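Local structure of peptidase M3B, oligoendopeptidase F (Enterococcus faecium, 2QR4) at residues 147-151 / 214-218; 241-245 / 540-544; 244-249 / 500-504; 375-380 / 533-538; 511-515 / 546-551. The protein probably cleaves internal peptide bonds of short peptides, as expected of a zinc-dependent oligoendopeptidase of the M3 metallopeptidase family. All blocks are in the same frame, centred on the assembly; numbering follows the deposited sequence.

Contact 1. Residues 147-151 / 214-218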
# COMPACT_ATOMS: atom_id res chain seq x y z
N ASP A 147 6.36 -2.73 -3.38
CA ASP A 147 6.53 -1.34 -3.76
C ASP A 147 5.21 -0.56 -3.83
O ASP A 147 5.23 0.65 -4.03
CB ASP A 147 7.26 -1.25 -5.12
CG ASP A 147 8.68 -1.81 -5.06
OD1 ASP A 147 9.18 -2.06 -3.94
OD2 ASP A 147 9.30 -2.00 -6.13
N ALA A 148 4.07 -1.23 -3.66
CA ALA A 148 2.80 -0.56 -3.97
C ALA A 148 2.55 0.71 -3.15
O ALA A 148 2.09 1.73 -3.68
CB ALA A 148 1.63 -1.51 -3.85
N SER A 149 2.89 0.67 -1.86
CA SER A 149 2.57 1.80 -0.99
C SER A 149 3.37 3.08 -1.30
O SER A 149 2.92 4.17 -0.97
CB SER A 149 2.70 1.41 0.48
OG SER A 149 4.06 1.40 0.89
N SER A 150 4.54 2.96 -1.93
CA SER A 150 5.25 4.12 -2.50
C SER A 150 4.45 4.75 -3.62
O SER A 150 4.41 5.97 -3.74
CB SER A 150 6.62 3.72 -3.09
OG SER A 150 7.42 3.10 -2.11
N ASP A 151 3.83 3.92 -4.45
CA ASP A 151 2.97 4.39 -5.54
C ASP A 151 1.72 5.08 -5.00
O ASP A 151 1.30 6.12 -5.49
CB ASP A 151 2.62 3.23 -6.46
CG ASP A 151 3.88 2.61 -7.13
OD1 ASP A 151 4.88 3.33 -7.33
OD2 ASP A 151 3.89 1.40 -7.45
N THR A 214 0.88 4.19 4.64
CA THR A 214 1.71 3.95 3.42
C THR A 214 3.18 3.84 3.77
O THR A 214 3.87 2.94 3.28
CB THR A 214 1.50 5.02 2.30
OG1 THR A 214 1.64 6.35 2.83
CG2 THR A 214 0.11 4.88 1.68
N LEU A 215 3.66 4.72 4.64
CA LEU A 215 5.09 4.73 4.99
C LEU A 215 5.44 3.55 5.87
O LEU A 215 6.42 2.85 5.63
CB LEU A 215 5.48 6.05 5.66
CG LEU A 215 6.94 6.20 6.07
CD1 LEU A 215 7.91 5.93 4.88
CD2 LEU A 215 7.18 7.57 6.69
N GLY A 216 4.62 3.31 6.89
CA GLY A 216 4.69 2.09 7.70
C GLY A 216 4.79 0.80 6.90
O GLY A 216 5.62 -0.07 7.20
N THR A 217 3.95 0.65 5.88
CA THR A 217 4.02 -0.54 5.03
C THR A 217 5.38 -0.65 4.33
O THR A 217 5.99 -1.72 4.25
CB THR A 217 2.91 -0.52 3.99
OG1 THR A 217 1.63 -0.44 4.65
CG2 THR A 217 2.97 -1.77 3.14
N HIS A 218 5.86 0.49 3.83
CA HIS A 218 7.13 0.56 3.11
C HIS A 218 8.24 0.10 4.03
O HIS A 218 9.09 -0.70 3.63
CB HIS A 218 7.42 2.00 2.66
CG HIS A 218 8.63 2.13 1.79
ND1 HIS A 218 8.67 1.63 0.50
CD2 HIS A 218 9.83 2.70 2.01
CE1 HIS A 218 9.85 1.89 -0.03
NE2 HIS A 218 10.57 2.53 0.87
O HOH W 1 6.21 0.43 -0.45
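S149 meets T214, T217 and H218 in a close antiparallel helix-helix contact between helix 143-160 and helix 208-228. The axes of the two short segments approach to 8.2 Å, with 154° between their directions, and the CA atoms of S149 and T214 lie 5.0 Å apart. A serine suits this position because it is small enough for the backbones to come close and still carries a polar atom to spend there. That atom is turned to the other helix: OG of S149 sits between its own backbone N and carbonyl carbon (chi1 78°) and donates to T214 O at 2.8 Å. The donor is tilted 20° from the carbonyl plane, and T214 O also accepts the helical bond from H218 N, so one carbonyl serves two donors. CB of T217 packs against S149 OG at 3.8 Å.

The next link is a water. It donates to S149 OG at 2.7 Å and is hydrogen-bonded to H218 ND1 at 2.9 Å, lying in the plane of the imidazole at its edge. Histidine is apt here because its two nitrogens face different partners: NE2 is bonded to Y498 O, which with the water fixes the turn of the ring. T214 OG1, in turn, is bonded to Y497 OH. The second subunit lies close by, its T217 packing on A148 and its T152 on T214. Small hydroxyl residues and one bridging water thus join two helices of the largely helical M3 peptidase fold beside its dimer interface.

Contact 2. Residues 241-245 / 540-544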
# COMPACT_ATOMS: atom_id res chain seq x y z
N ASN A 241 24.75 -3.43 -0.08
CA ASN A 241 24.83 -3.61 -1.52
C ASN A 241 25.64 -2.52 -2.21
O ASN A 241 25.83 -2.56 -3.42
CB ASN A 241 23.44 -3.82 -2.15
CG ASN A 241 22.65 -2.55 -2.27
OD1 ASN A 241 23.17 -1.52 -2.70
ND2 ASN A 241 21.37 -2.61 -1.90
N ASN A 242 26.12 -1.56 -1.42
CA ASN A 242 27.06 -0.54 -1.90
C ASN A 242 28.38 -0.60 -1.12
O ASN A 242 29.21 0.30 -1.21
CB ASN A 242 26.48 0.86 -1.74
CG ASN A 242 25.53 1.23 -2.85
OD1 ASN A 242 24.31 1.14 -2.70
ND2 ASN A 242 26.09 1.64 -3.98
N HIS A 243 28.55 -1.66 -0.34
CA HIS A 243 29.75 -1.86 0.48
C HIS A 243 30.04 -0.68 1.40
O HIS A 243 31.19 -0.36 1.69
CB HIS A 243 30.95 -2.21 -0.40
CG HIS A 243 30.64 -3.23 -1.45
ND1 HIS A 243 30.21 -2.90 -2.72
CD2 HIS A 243 30.65 -4.59 -1.40
CE1 HIS A 243 29.98 -4.00 -3.41
NE2 HIS A 243 30.24 -5.04 -2.63
N ILE A 244 28.97 -0.03 1.85
CA ILE A 244 29.09 1.01 2.86
C ILE A 244 28.94 0.37 4.23
O ILE A 244 27.93 -0.23 4.52
CB ILE A 244 28.00 2.08 2.68
CG1 ILE A 244 28.09 2.66 1.26
CG2 ILE A 244 28.14 3.17 3.74
CD1 ILE A 244 27.01 3.68 0.95
N PRO A 245 29.99 0.45 5.05
CA PRO A 245 29.87 -0.07 6.41
C PRO A 245 28.86 0.78 7.19
O PRO A 245 28.77 1.98 6.96
CB PRO A 245 31.28 0.14 7.00
CG PRO A 245 32.17 0.49 5.84
CD PRO A 245 31.32 1.03 4.76
N ASP A 540 30.87 1.00 -7.29
CA ASP A 540 30.13 0.31 -6.25
C ASP A 540 30.85 0.41 -4.91
O ASP A 540 30.41 -0.15 -3.91
CB ASP A 540 29.95 -1.17 -6.62
CG ASP A 540 28.74 -1.42 -7.52
OD1 ASP A 540 27.65 -0.88 -7.23
OD2 ASP A 540 28.88 -2.18 -8.50
N TYR A 541 31.98 1.12 -4.90
CA TYR A 541 32.81 1.20 -3.71
C TYR A 541 33.17 2.64 -3.33
O TYR A 541 34.35 2.99 -3.26
CB TYR A 541 34.08 0.36 -3.89
CG TYR A 541 33.83 -1.13 -3.95
CD1 TYR A 541 33.86 -1.91 -2.80
CD2 TYR A 541 33.58 -1.77 -5.17
CE1 TYR A 541 33.63 -3.28 -2.86
CE2 TYR A 541 33.36 -3.13 -5.24
CZ TYR A 541 33.39 -3.89 -4.08
OH TYR A 541 33.16 -5.24 -4.15
N PRO A 542 32.14 3.47 -3.06
CA PRO A 542 32.33 4.89 -2.79
C PRO A 542 33.26 5.17 -1.61
O PRO A 542 34.02 6.15 -1.66
CB PRO A 542 30.92 5.39 -2.46
CG PRO A 542 30.15 4.16 -2.09
CD PRO A 542 30.72 3.08 -2.95
N VAL A 543 33.23 4.35 -0.57
CA VAL A 543 34.12 4.64 0.56
C VAL A 543 35.59 4.29 0.35
O VAL A 543 36.45 4.96 0.92
CB VAL A 543 33.54 4.26 1.98
CG1 VAL A 543 32.12 3.72 1.92
CG2 VAL A 543 34.51 3.38 2.78
N GLU A 544 35.91 3.31 -0.50
CA GLU A 544 37.32 3.07 -0.82
C GLU A 544 37.83 4.06 -1.85
O GLU A 544 38.99 4.45 -1.82
CB GLU A 544 37.60 1.63 -1.26
CG GLU A 544 36.36 0.83 -1.61
CD GLU A 544 35.68 0.26 -0.38
OE1 GLU A 544 34.43 0.31 -0.32
OE2 GLU A 544 36.39 -0.23 0.53
O HOH W 2 32.16 1.60 -0.51
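The rings of H243 and Y541 lie against each other in an offset stack, with centroids 4.0 Å apart and planes at 14°. Y541 CE1 stands over the centre of the imidazole, whereas H243 ND1 falls toward the rim of the phenol ring. H243 CG lies anti to its carbonyl carbon, beside the backbone N (chi1 -45°), which puts the imidazole over the ring of Y541. The same imidazole uses its edge for a hydrogen bond: ND1 donates to D540 O at 3.0 Å, nearly straight at 163°, with the acceptor close to the ring plane. Seen from the carbonyl, the donor stands well above its plane.

Beside the rings, V543 CG1 and P245 CD meet tip to tip at 4.0 Å, and I244 CG1 lies 4.2 Å from P542 CG. A water lies between the segments, accepting from V543 N at 3.0 Å and lying within hydrogen-bonding distance of H243 O and E544 OE1.

Farther out, helix ends hold these groups in place. H243, with positive phi, is the C-prime residue of a Schellman motif that closes helix 234-240. Y541 occupies the N-cap of helix 542-548, and P542 fits the first turn, where a backbone N-H is not needed. Q122 of helix 117-124 touches H243 and D540 and is weakly bonded to Y541 OH. Stack and edge bond together fix the imidazole in both tilt and rotation, and the bond to a carbonyl implies that ND1 carries a proton.

Contact 3. Residues 244-249 / 500-504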
# COMPACT_ATOMS: atom_id res chain seq x y z
N ILE A 244 28.97 -0.03 1.85
CA ILE A 244 29.09 1.01 2.86
C ILE A 244 28.94 0.37 4.23
O ILE A 244 27.93 -0.23 4.52
CB ILE A 244 28.00 2.08 2.68
CG1 ILE A 244 28.09 2.66 1.26
CG2 ILE A 244 28.14 3.17 3.74
CD1 ILE A 244 27.01 3.68 0.95
N PRO A 245 29.99 0.45 5.05
CA PRO A 245 29.87 -0.07 6.41
C PRO A 245 28.86 0.78 7.19
O PRO A 245 28.77 1.98 6.96
CB PRO A 245 31.28 0.14 7.00
CG PRO A 245 32.17 0.49 5.84
CD PRO A 245 31.32 1.03 4.76
N GLU A 246 28.12 0.15 8.10
CA GLU A 246 27.16 0.87 8.93
C GLU A 246 27.82 2.01 9.72
O GLU A 246 27.18 3.01 10.06
CB GLU A 246 26.46 -0.09 9.90
CG GLU A 246 25.44 -1.01 9.24
CD GLU A 246 24.43 -1.55 10.25
OE1 GLU A 246 23.33 -0.95 10.38
OE2 GLU A 246 24.73 -2.55 10.93
N SER A 247 29.11 1.87 10.01
CA SER A 247 29.82 2.87 10.77
C SER A 247 29.84 4.25 10.10
O SER A 247 29.95 5.25 10.80
CB SER A 247 31.25 2.43 11.01
OG SER A 247 31.95 2.41 9.78
N VAL A 248 29.76 4.35 8.77
CA VAL A 248 29.71 5.69 8.21
C VAL A 248 28.43 6.39 8.64
O VAL A 248 28.43 7.58 8.93
CB VAL A 248 29.95 5.79 6.65
CG1 VAL A 248 30.81 4.64 6.13
CG2 VAL A 248 28.67 5.89 5.91
N TYR A 249 27.34 5.63 8.73
CA TYR A 249 26.05 6.18 9.13
C TYR A 249 26.05 6.60 10.62
O TYR A 249 25.58 7.69 10.96
CB TYR A 249 24.96 5.15 8.86
CG TYR A 249 23.55 5.65 8.62
CD1 TYR A 249 22.78 6.23 9.64
CD2 TYR A 249 22.95 5.49 7.37
CE1 TYR A 249 21.45 6.65 9.40
CE2 TYR A 249 21.65 5.91 7.12
CZ TYR A 249 20.90 6.48 8.12
OH TYR A 249 19.61 6.86 7.83
N TYR A 500 17.15 4.19 2.78
CA TYR A 500 18.38 4.70 3.36
C TYR A 500 19.21 5.45 2.32
O TYR A 500 20.38 5.16 2.09
CB TYR A 500 19.17 3.56 3.96
CG TYR A 500 18.65 3.12 5.30
CD1 TYR A 500 18.95 3.84 6.45
CD2 TYR A 500 17.85 2.00 5.42
CE1 TYR A 500 18.48 3.44 7.68
CE2 TYR A 500 17.38 1.59 6.65
CZ TYR A 500 17.70 2.32 7.78
OH TYR A 500 17.24 1.91 9.01
N TYR A 501 18.59 6.46 1.73
CA TYR A 501 19.19 7.23 0.67
C TYR A 501 19.71 8.58 1.16
O TYR A 501 20.84 8.96 0.83
CB TYR A 501 18.16 7.43 -0.42
CG TYR A 501 18.61 8.17 -1.64
CD1 TYR A 501 19.18 7.49 -2.70
CD2 TYR A 501 18.38 9.53 -1.78
CE1 TYR A 501 19.55 8.14 -3.85
CE2 TYR A 501 18.74 10.20 -2.92
CZ TYR A 501 19.33 9.49 -3.96
OH TYR A 501 19.71 10.14 -5.12
N VAL A 502 18.92 9.29 1.96
CA VAL A 502 19.24 10.69 2.31
C VAL A 502 20.57 10.96 3.03
O VAL A 502 21.13 12.03 2.85
CB VAL A 502 18.14 11.38 3.15
CG1 VAL A 502 16.94 11.68 2.31
CG2 VAL A 502 17.78 10.53 4.36
N PHE A 503 21.07 10.02 3.83
CA PHE A 503 22.29 10.29 4.59
C PHE A 503 23.44 10.59 3.65
O PHE A 503 24.41 11.24 4.04
CB PHE A 503 22.68 9.14 5.51
CG PHE A 503 23.40 8.01 4.84
CD1 PHE A 503 24.76 7.82 5.03
CD2 PHE A 503 22.70 7.09 4.04
CE1 PHE A 503 25.44 6.74 4.41
CE2 PHE A 503 23.35 6.01 3.43
CZ PHE A 503 24.72 5.84 3.60
N GLN A 504 23.34 10.12 2.42
CA GLN A 504 24.43 10.32 1.48
C GLN A 504 24.63 11.79 1.10
O GLN A 504 25.72 12.18 0.70
CB GLN A 504 24.27 9.43 0.25
CG GLN A 504 24.65 7.99 0.57
CD GLN A 504 24.23 7.00 -0.49
OE1 GLN A 504 23.04 6.74 -0.69
NE2 GLN A 504 25.22 6.43 -1.17
O HOH W 3 19.33 7.59 5.28
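I244 begins the first side of a buried contact whose heart is an aromatic cluster of Y249, Y500 and F503, wedged between the start of helix 246-258 and the start of helix 503-520. Its extended chain carries CD1 to the edge of the F503 ring, 4.1 Å from CZ, and 3.9 Å from Q504 NE2, the I244 and Q504 side chains crossing at a slant. The chain then turns into the helix, with P245 O accepting from V248 N. V248 lays CG2 at another point of the F503 edge, 3.7 Å from CE1, so two branched aliphatic residues border the rim while the faces are left to other groups.

Y249 fills one of those faces. With CG swung away from the backbone N (chi1 -154°), its ring reaches across until CD2 stands over the centre of F503, the planes inclined at 38°. Q504 CG covers the opposite face, which leaves the phenylalanine held from both sides. F503 CB returns an off-centre CH-pi contact, 4.2 Å from the centroid of the Y249 ring. Farther along, the phenol end of Y249 meets the edge of Y500, with the ring planes at 74° and OH 3.4 Å from CD1.

A tyrosine suits this place because its ring packs in the core while its hydroxyl is satisfied by A443 O of helix 418-454. That same OH accepts from a water at 2.7 Å, and the water in turn takes a weak bond from F503 N.

Contact 4. Residues 375-380 / 533-538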
# COMPACT_ATOMS: atom_id res chain seq x y z
N VAL A 375 33.25 18.13 -15.80
CA VAL A 375 34.57 17.51 -15.81
C VAL A 375 34.52 16.07 -15.32
O VAL A 375 35.24 15.20 -15.82
CB VAL A 375 35.61 18.31 -15.00
CG1 VAL A 375 36.83 17.45 -14.69
CG2 VAL A 375 36.02 19.58 -15.75
N HIS A 376 33.66 15.81 -14.34
CA HIS A 376 33.43 14.44 -13.87
C HIS A 376 32.79 13.57 -14.95
O HIS A 376 33.10 12.39 -15.07
CB HIS A 376 32.57 14.45 -12.61
CG HIS A 376 32.39 13.10 -11.98
ND1 HIS A 376 31.38 12.24 -12.34
CD2 HIS A 376 33.09 12.47 -11.01
CE1 HIS A 376 31.46 11.14 -11.62
NE2 HIS A 376 32.49 11.25 -10.80
N SER A 377 31.88 14.16 -15.74
CA SER A 377 31.22 13.45 -16.84
C SER A 377 32.23 13.05 -17.91
O SER A 377 32.10 12.00 -18.54
CB SER A 377 30.13 14.31 -17.48
OG SER A 377 29.02 14.50 -16.61
N TYR A 378 33.23 13.90 -18.10
CA TYR A 378 34.26 13.68 -19.10
C TYR A 378 34.99 12.35 -18.90
O TYR A 378 35.50 11.76 -19.85
CB TYR A 378 35.25 14.86 -19.07
CG TYR A 378 36.23 14.90 -20.22
CD1 TYR A 378 35.86 15.41 -21.46
CD2 TYR A 378 37.54 14.46 -20.06
CE1 TYR A 378 36.76 15.45 -22.51
CE2 TYR A 378 38.45 14.51 -21.11
CZ TYR A 378 38.05 15.00 -22.33
OH TYR A 378 38.95 15.05 -23.36
N PHE A 379 35.02 11.87 -17.66
CA PHE A 379 35.76 10.64 -17.34
C PHE A 379 34.88 9.40 -17.22
O PHE A 379 35.38 8.28 -17.32
CB PHE A 379 36.59 10.82 -16.07
CG PHE A 379 37.75 11.75 -16.23
CD1 PHE A 379 38.83 11.41 -17.03
CD2 PHE A 379 37.77 12.98 -15.58
CE1 PHE A 379 39.91 12.27 -17.18
CE2 PHE A 379 38.84 13.85 -15.72
CZ PHE A 379 39.91 13.49 -16.53
N THR A 380 33.58 9.59 -17.01
CA THR A 380 32.65 8.46 -16.89
C THR A 380 31.65 8.41 -18.04
O THR A 380 31.72 7.52 -18.89
CB THR A 380 31.88 8.50 -15.55
OG1 THR A 380 30.72 9.32 -15.68
CG2 THR A 380 32.77 9.05 -14.43
N TYR A 533 40.49 10.37 -8.45
CA TYR A 533 39.11 10.10 -8.07
C TYR A 533 38.16 10.49 -9.19
O TYR A 533 37.06 9.94 -9.32
CB TYR A 533 38.74 10.82 -6.78
CG TYR A 533 37.40 11.50 -6.85
CD1 TYR A 533 36.22 10.75 -6.82
CD2 TYR A 533 37.30 12.87 -6.97
CE1 TYR A 533 34.99 11.37 -6.90
CE2 TYR A 533 36.07 13.50 -7.05
CZ TYR A 533 34.92 12.74 -7.02
OH TYR A 533 33.69 13.36 -7.10
N LEU A 534 38.58 11.45 -10.00
CA LEU A 534 37.82 11.87 -11.17
C LEU A 534 37.96 10.85 -12.29
O LEU A 534 37.02 10.60 -13.04
CB LEU A 534 38.29 13.24 -11.66
CG LEU A 534 38.09 14.43 -10.72
CD1 LEU A 534 38.84 15.64 -11.22
CD2 LEU A 534 36.60 14.73 -10.54
N LYS A 535 39.15 10.26 -12.38
CA LYS A 535 39.45 9.26 -13.39
C LYS A 535 38.85 7.90 -13.06
O LYS A 535 38.61 7.08 -13.94
CB LYS A 535 40.97 9.15 -13.57
CG LYS A 535 41.61 10.35 -14.25
CD LYS A 535 43.04 10.58 -13.76
CE LYS A 535 43.80 9.27 -13.65
NZ LYS A 535 44.94 9.37 -12.69
N ALA A 536 38.60 7.66 -11.77
CA ALA A 536 37.93 6.43 -11.34
C ALA A 536 36.55 6.29 -11.98
O ALA A 536 36.30 5.34 -12.73
CB ALA A 536 37.81 6.40 -9.81
N GLY A 537 35.65 7.23 -11.69
CA GLY A 537 34.28 7.18 -12.20
C GLY A 537 33.34 6.46 -11.25
O GLY A 537 33.79 5.79 -10.32
N ASN A 538 32.04 6.60 -11.48
CA ASN A 538 31.04 5.96 -10.61
C ASN A 538 31.40 4.52 -10.27
O ASN A 538 31.77 3.73 -11.14
CB ASN A 538 29.62 6.07 -11.18
CG ASN A 538 29.57 5.86 -12.69
OD1 ASN A 538 30.54 5.42 -13.30
ND2 ASN A 538 28.43 6.19 -13.29
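H376 faces L534, F379 faces K535 and T380 faces G537, with CA separations of 5.8, 5.6 and 5.1 Å: the final turns of helix 361-379 and helix 526-536 run in roughly the same direction, inclined to each other. G537 leaves its helix with positive phi (92°), a conformation that calls for glycine. T380 CG2 packs 3.3 Å from G537 CA, though G537 is poorly ordered.

F379 carries much of the meeting. With CG anti to its carbonyl carbon (chi1 -69°), its ring stands beside K535, whose CG makes a CH-pi contact over the face, 4.2 Å from the centroid. F379 CB lies 3.1 Å from L534 O, and CD2 is 4.0 Å from L534 CB. Lysine suits this rim because its aliphatic part covers the ring while its amine leads away. Deeper in, L534 sends CD1 to V375 CG1 and CD2 to the edge of the H376 imidazole. Y533 OH bonds to L395 O of helix 394-414.

Helix 361-379 carries the HExxH sequence, ending at H373, which in M3 peptidases supplies zinc ligands and probably does so here. With no hydrogen bond between them, the two segments just beyond that motif rely on shape and burial.

Contact 5. Residues 511-515 / 546-551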
# COMPACT_ATOMS: atom_id res chain seq x y z
N ALA A 511 32.47 15.15 2.64
CA ALA A 511 33.60 14.69 1.84
C ALA A 511 34.05 15.81 0.92
O ALA A 511 35.25 16.13 0.84
CB ALA A 511 33.27 13.44 1.04
N ALA A 512 33.10 16.44 0.23
CA ALA A 512 33.48 17.53 -0.64
C ALA A 512 34.28 18.56 0.17
O ALA A 512 35.34 19.02 -0.27
CB ALA A 512 32.27 18.14 -1.28
N SER A 513 33.79 18.90 1.36
CA SER A 513 34.49 19.87 2.21
C SER A 513 35.93 19.47 2.55
O SER A 513 36.82 20.31 2.51
CB SER A 513 33.70 20.14 3.50
OG SER A 513 34.44 21.02 4.33
N ALA A 514 36.14 18.20 2.87
CA ALA A 514 37.48 17.66 3.15
C ALA A 514 38.39 17.69 1.93
O ALA A 514 39.60 17.90 2.04
CB ALA A 514 37.38 16.24 3.68
N LEU A 515 37.81 17.46 0.76
CA LEU A 515 38.57 17.48 -0.48
C LEU A 515 38.98 18.89 -0.92
O LEU A 515 40.07 19.08 -1.43
CB LEU A 515 37.79 16.76 -1.58
CG LEU A 515 37.81 15.24 -1.48
CD1 LEU A 515 36.91 14.63 -2.54
CD2 LEU A 515 39.26 14.70 -1.60
N MSE A 546 36.77 7.17 -1.93
CA MSE A 546 37.02 8.28 -1.01
C MSE A 546 38.28 8.09 -0.16
O MSE A 546 39.09 9.00 -0.03
CB MSE A 546 35.80 8.53 -0.12
CG MSE A 546 34.72 9.38 -0.78
SE MSE A 546 35.41 11.09 -1.49
CE MSE A 546 35.50 10.64 -3.39
N LYS A 547 38.45 6.89 0.41
CA LYS A 547 39.64 6.56 1.19
C LYS A 547 40.93 6.80 0.39
O LYS A 547 41.90 7.37 0.91
CB LYS A 547 39.56 5.11 1.67
CG LYS A 547 40.27 4.81 2.97
CD LYS A 547 39.65 3.56 3.62
CE LYS A 547 40.36 3.16 4.91
NZ LYS A 547 41.69 2.55 4.66
N LYS A 548 40.93 6.37 -0.87
CA LYS A 548 42.06 6.59 -1.77
C LYS A 548 42.31 8.07 -2.04
O LYS A 548 43.45 8.49 -2.27
CB LYS A 548 41.87 5.82 -3.09
CG LYS A 548 42.48 4.42 -3.09
CD LYS A 548 42.09 3.62 -4.34
CE LYS A 548 40.67 3.06 -4.22
NZ LYS A 548 40.13 2.53 -5.52
N ALA A 549 41.25 8.86 -2.01
CA ALA A 549 41.38 10.30 -2.23
C ALA A 549 41.71 11.04 -0.93
O ALA A 549 41.80 12.27 -0.93
CB ALA A 549 40.11 10.87 -2.86
N GLY A 550 41.88 10.30 0.16
CA GLY A 550 42.30 10.88 1.43
C GLY A 550 41.22 11.14 2.47
O GLY A 550 41.51 11.68 3.54
N VAL A 551 39.98 10.77 2.17
CA VAL A 551 38.87 10.95 3.10
C VAL A 551 38.35 9.61 3.64
O VAL A 551 37.72 8.85 2.91
CB VAL A 551 37.70 11.65 2.42
CG1 VAL A 551 36.59 11.95 3.43
CG2 VAL A 551 38.18 12.92 1.76
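A Schellman motif closes helix 542-548, and the apolar residues around it pack on helix 503-520: V551 and M546 from the motif, A511, A514 and L515 from the helix. G550 takes the positive phi (100°) that suits glycine and bonds back to K547 O, while V551 N bonds to M546 O at 3.0 Å. This turn brings V551 round to face the neighbouring helix.

V551 CG2 then lies 3.9 Å from A514 CB, and its other branch, CG1, is 4.4 Å from A511 CB. Alanines suit this stretch of the helix because their short side chains let the turn come close. L515 bridges the rest with its two methyls. Its chi2 of 175° turns CD2 toward V551 CG2, at 4.0 Å, and A549 CB, at 4.1 Å, and CD1 toward the selenium of M546, at 4.0 Å. The deposited residue 546 is selenomethionine; bent at chi2 and chi3, it tucks SE also against A511 CB, 4.1 Å away.

Residues of other helices pack around it: I398 of helix 394-414 touches L515, Y533 of helix 526-536 touches M546, and Y558 of helix 557-579 touches V551. No hydrogen bond crosses between the segments; the N-H groups of A549 (weakly), G550 and V551 are bonded back into the last turn, and the union rests on dispersion and the burial of methyl groups and a flexible selenoether.

How the contacts relate
Contacts 2 and 3 share I244 and P245 and lie 9 Å apart between centres, so one linker serves both partners. Helix 542-548 runs from contact 2 into contact 5, 14 Å away, and helix 503-520 joins contact 5 to contact 3, at 16 Å. Contacts 4 and 5 touch directly: Y533 CD1 lies 3.5 Å from M546 CE. These four therefore form a connected set of contacts within the M3 peptidase range, and contact 4 places it next to the HExxH sequence on helix 361-379, probably the zinc-binding one. Contact 1 stands apart near the second subunit, its centre 22 Å from that of contact 3 and 35 and 36 Å from those of contacts 4 and 5.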